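Local coordinates for protein putative glutathione transferase (Sphingobium chlorophenolicum, PDB 4FQU) that catalyses the glutathione-dependent reduction of glutathionyl-hydroquinones to hydroquinones, including chlorinated ones, during breakdown of the pollutant pentachlorophenol, at residues A[236-241]-A[276-282]. Residues are numbered along the deposited sequence; the frame is centred on the assembly and turned at random.
Sequences VRFDAI and INLRHAK
Apolar contacts join Ile-241 to Ala-281, Ala-240 to Leu-278 (CB to CD2, a loose 4.4 Å) and Val-236 to Ile-276, packing helix 226-245 against the start of helix 278-287 in the all-helical C-terminal domain of this Xi-class transferase. The short helical segments cross at -60° with axes 10.4 Å apart. Ile-241 reaches across: with CG1 anti to the carbonyl carbon (chi1 -68°) and the chain then extended, CD1 comes 3.6 Å from Ala-281 CB and also meets the backbone between Ala-281 and Lys-282, while CG1 lies 4.1 Å from Lys-282 CG. Cut back to alanine, this position would lose both contacts and is likely to leave a gap beside the methyl of Ala-281 and the aliphatic part of Lys-282. At the other end, Val-236 CG2 touches Ile-276 CD1 at 4.0 Å.

Carbonyl contacts are non-bonded: Leu-278 CD1 sits 3.7 Å from Val-236 O, and Lys-282 CG lies close to Ala-240 O.

Among the polar groups, Asn-277 caps helix 278-287, its OD1 accepting from His-280 N at 2.9 Å in a nearly straight bond (168°). Arg-237 NE lies 4.2 Å from Ala-281 CB, which sits obliquely to the guanidinium, but that group bonds elsewhere, to Phe-51 O, Ala-52 O, His-57 ND1 and Pro-233 O.

No hydrogen bond crosses between the segments, so the contact rests on apolar packing, while Arg-237 ties its helix to the thioredoxin-like domain near Cys-53, the probable nucleophile.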
ATOM      1  N   VAL A 236     -15.113   2.616   5.376  1.00 19.92           N
ATOM      2  CA  VAL A 236     -14.832   4.025   5.157  1.00 17.99           C
ATOM      3  C   VAL A 236     -13.323   4.298   5.192  1.00 21.44           C
ATOM      4  O   VAL A 236     -12.834   5.282   4.623  1.00 21.16           O
ATOM      5  CB  VAL A 236     -15.575   4.864   6.184  1.00 17.30           C
ATOM      6  CG1 VAL A 236     -14.832   4.842   7.477  1.00 18.80           C
ATOM      7  CG2 VAL A 236     -15.781   6.290   5.691  1.00 18.56           C
ATOM      8  N   ARG A 237     -12.604   3.400   5.852  1.00 17.73           N
ATOM      9  CA  ARG A 237     -11.166   3.492   6.005  1.00 20.14           C
ATOM     10  C   ARG A 237     -10.428   2.635   4.970  1.00 22.48           C
ATOM     11  O   ARG A 237      -9.162   2.597   4.912  1.00 22.18           O
ATOM     12  CB  ARG A 237     -10.769   2.985   7.383  1.00 17.48           C
ATOM     13  CG  ARG A 237     -10.930   3.951   8.438  1.00 13.09           C
ATOM     14  CD  ARG A 237     -11.183   3.262   9.706  1.00 17.77           C
ATOM     15  NE  ARG A 237     -11.369   4.256  10.743  1.00 21.83           N
ATOM     16  CZ  ARG A 237     -12.540   4.751  11.097  1.00 20.71           C
ATOM     17  NH1 ARG A 237     -13.661   4.335  10.535  1.00 17.95           N
ATOM     18  NH2 ARG A 237     -12.584   5.670  12.029  1.00 27.82           N
ATOM     19  N   PHE A 238     -11.199   1.937   4.150  1.00 19.86           N
ATOM     20  CA  PHE A 238     -10.599   0.845   3.388  1.00 22.89           C
ATOM     21  C   PHE A 238      -9.610   1.258   2.321  1.00 25.04           C
ATOM     22  O   PHE A 238      -8.427   0.989   2.443  1.00 22.61           O
ATOM     23  CB  PHE A 238     -11.637   0.008   2.737  1.00 17.85           C
ATOM     24  CG  PHE A 238     -11.124  -1.274   2.326  1.00 20.30           C
ATOM     25  CD1 PHE A 238     -10.536  -1.424   1.094  1.00 24.16           C
ATOM     26  CD2 PHE A 238     -11.186  -2.349   3.183  1.00 20.13           C
ATOM     27  CE1 PHE A 238     -10.049  -2.642   0.699  1.00 22.14           C
ATOM     28  CE2 PHE A 238     -10.720  -3.567   2.793  1.00 20.02           C
ATOM     29  CZ  PHE A 238     -10.149  -3.723   1.547  1.00 20.87           C
ATOM     30  N   ASP A 239     -10.118   1.891   1.267  1.00 24.21           N
ATOM     31  CA  ASP A 239      -9.271   2.405   0.210  1.00 22.38           C
ATOM     32  C   ASP A 239      -8.240   3.414   0.683  1.00 23.51           C
ATOM     33  O   ASP A 239      -7.211   3.585   0.050  1.00 28.39           O
ATOM     34  CB  ASP A 239     -10.102   3.072  -0.879  1.00 21.05           C
ATOM     35  CG  ASP A 239     -10.991   2.107  -1.603  1.00 26.66           C
ATOM     36  OD1 ASP A 239     -10.944   0.904  -1.302  1.00 25.47           O
ATOM     37  OD2 ASP A 239     -11.741   2.562  -2.493  1.00 34.44           O
ATOM     38  N   ALA A 240      -8.515   4.113   1.763  1.00 21.34           N
ATOM     39  CA  ALA A 240      -7.701   5.273   2.083  1.00 22.30           C
ATOM     40  C   ALA A 240      -6.668   4.893   3.078  1.00 19.90           C
ATOM     41  O   ALA A 240      -5.745   5.628   3.303  1.00 16.51           O
ATOM     42  CB  ALA A 240      -8.560   6.358   2.646  1.00 24.24           C
ATOM     43  N   ILE A 241      -6.858   3.730   3.688  1.00 19.51           N
ATOM     44  CA  ILE A 241      -5.912   3.231   4.664  1.00 20.37           C
ATOM     45  C   ILE A 241      -5.588   1.761   4.507  1.00 22.12           C
ATOM     46  O   ILE A 241      -4.467   1.419   4.148  1.00 20.17           O
ATOM     47  CB  ILE A 241      -6.422   3.437   6.031  1.00 19.45           C
ATOM     48  CG1 ILE A 241      -6.423   4.929   6.296  1.00 18.30           C
ATOM     49  CG2 ILE A 241      -5.548   2.693   7.009  1.00 16.39           C
ATOM     50  CD1 ILE A 241      -6.958   5.245   7.625  1.00 20.15           C
ATOM     51  N   ILE A 276     -16.809  11.205  10.812  1.00 19.37           N
ATOM     52  CA  ILE A 276     -15.711  10.727   9.977  1.00 17.93           C
ATOM     53  C   ILE A 276     -14.560  11.709   9.985  1.00 21.11           C
ATOM     54  O   ILE A 276     -14.780  12.880   9.903  1.00 25.00           O
ATOM     55  CB  ILE A 276     -16.136  10.525   8.524  1.00 14.09           C
ATOM     56  CG1 ILE A 276     -17.312   9.553   8.437  1.00 15.73           C
ATOM     57  CG2 ILE A 276     -14.952  10.051   7.721  1.00 13.19           C
ATOM     58  CD1 ILE A 276     -17.900   9.410   7.086  1.00 16.85           C
ATOM     59  N   ASN A 277     -13.326  11.255  10.102  1.00 22.14           N
ATOM     60  CA  ASN A 277     -12.239  12.197   9.946  1.00 20.38           C
ATOM     61  C   ASN A 277     -11.067  11.417   9.414  1.00 19.90           C
ATOM     62  O   ASN A 277     -10.242  10.889  10.148  1.00 21.41           O
ATOM     63  CB  ASN A 277     -11.937  12.955  11.251  1.00 21.19           C
ATOM     64  CG  ASN A 277     -10.794  13.965  11.094  1.00 28.53           C
ATOM     65  OD1 ASN A 277      -9.834  13.702  10.374  1.00 28.18           O
ATOM     66  ND2 ASN A 277     -10.896  15.121  11.771  1.00 25.27           N
ATOM     67  N   LEU A 278     -11.040  11.308   8.105  1.00 17.69           N
ATOM     68  CA  LEU A 278     -10.076  10.463   7.443  1.00 18.00           C
ATOM     69  C   LEU A 278      -8.657  11.005   7.561  1.00 17.45           C
ATOM     70  O   LEU A 278      -7.728  10.236   7.616  1.00 18.69           O
ATOM     71  CB  LEU A 278     -10.484  10.285   5.989  1.00 18.90           C
ATOM     72  CG  LEU A 278     -10.895   8.892   5.529  1.00 17.56           C
ATOM     73  CD1 LEU A 278     -11.625   8.153   6.580  1.00 13.67           C
ATOM     74  CD2 LEU A 278     -11.687   8.940   4.226  1.00 14.81           C
ATOM     75  N   ARG A 279      -8.476  12.316   7.624  1.00 17.01           N
ATOM     76  CA  ARG A 279      -7.144  12.866   7.833  1.00 15.53           C
ATOM     77  C   ARG A 279      -6.588  12.218   9.082  1.00 19.81           C
ATOM     78  O   ARG A 279      -5.506  11.631   9.071  1.00 21.59           O
ATOM     79  CB  ARG A 279      -7.197  14.377   8.008  1.00 15.08           C
ATOM     80  CG  ARG A 279      -5.884  15.059   7.876  1.00 15.55           C
ATOM     81  CD  ARG A 279      -5.925  16.592   7.999  1.00 23.78           C
ATOM     82  NE  ARG A 279      -6.943  17.221   7.163  1.00 26.92           N
ATOM     83  CZ  ARG A 279      -7.309  18.501   7.221  1.00 24.33           C
ATOM     84  NH1 ARG A 279      -6.742  19.330   8.075  1.00 20.06           N
ATOM     85  NH2 ARG A 279      -8.261  18.947   6.414  1.00 26.24           N
ATOM     86  N   HIS A 280      -7.347  12.305  10.162  1.00 18.27           N
ATOM     87  CA  HIS A 280      -6.943  11.749  11.430  1.00 16.40           C
ATOM     88  C   HIS A 280      -6.674  10.261  11.377  1.00 19.31           C
ATOM     89  O   HIS A 280      -5.626   9.815  11.795  1.00 21.80           O
ATOM     90  CB  HIS A 280      -8.038  12.015  12.427  1.00 20.23           C
ATOM     91  CG  HIS A 280      -7.669  11.749  13.856  1.00 22.56           C
ATOM     92  ND1 HIS A 280      -7.362  12.761  14.749  1.00 16.84           N
ATOM     93  CD2 HIS A 280      -7.618  10.588  14.560  1.00 20.38           C
ATOM     94  CE1 HIS A 280      -7.127  12.226  15.936  1.00 22.63           C
ATOM     95  NE2 HIS A 280      -7.278  10.915  15.849  1.00 23.78           N
ATOM     96  N   ALA A 281      -7.604   9.470  10.872  1.00 17.76           N
ATOM     97  CA  ALA A 281      -7.330   8.035  10.779  1.00 18.00           C
ATOM     98  C   ALA A 281      -6.045   7.753   9.991  1.00 17.75           C
ATOM     99  O   ALA A 281      -5.112   7.113  10.484  1.00 16.33           O
ATOM    100  CB  ALA A 281      -8.496   7.302  10.169  1.00 14.67           C
ATOM    101  N   LYS A 282      -6.000   8.260   8.767  1.00 15.69           N
ATOM    102  CA  LYS A 282      -4.820   8.145   7.918  1.00 15.82           C
ATOM    103  C   LYS A 282      -3.559   8.403   8.786  1.00 18.49           C
ATOM    104  O   LYS A 282      -2.656   7.574   8.849  1.00 18.81           O
ATOM    105  CB  LYS A 282      -4.911   9.128   6.741  1.00 14.15           C
ATOM    106  CG  LYS A 282      -5.001   8.606   5.320  1.00  9.97           C
ATOM    107  CD  LYS A 282      -4.240   9.557   4.378  1.00 13.77           C
ATOM    108  CE  LYS A 282      -4.536   9.346   2.903  1.00 24.96           C
ATOM    109  NZ  LYS A 282      -5.949   9.666   2.401  1.00 31.08           N
TER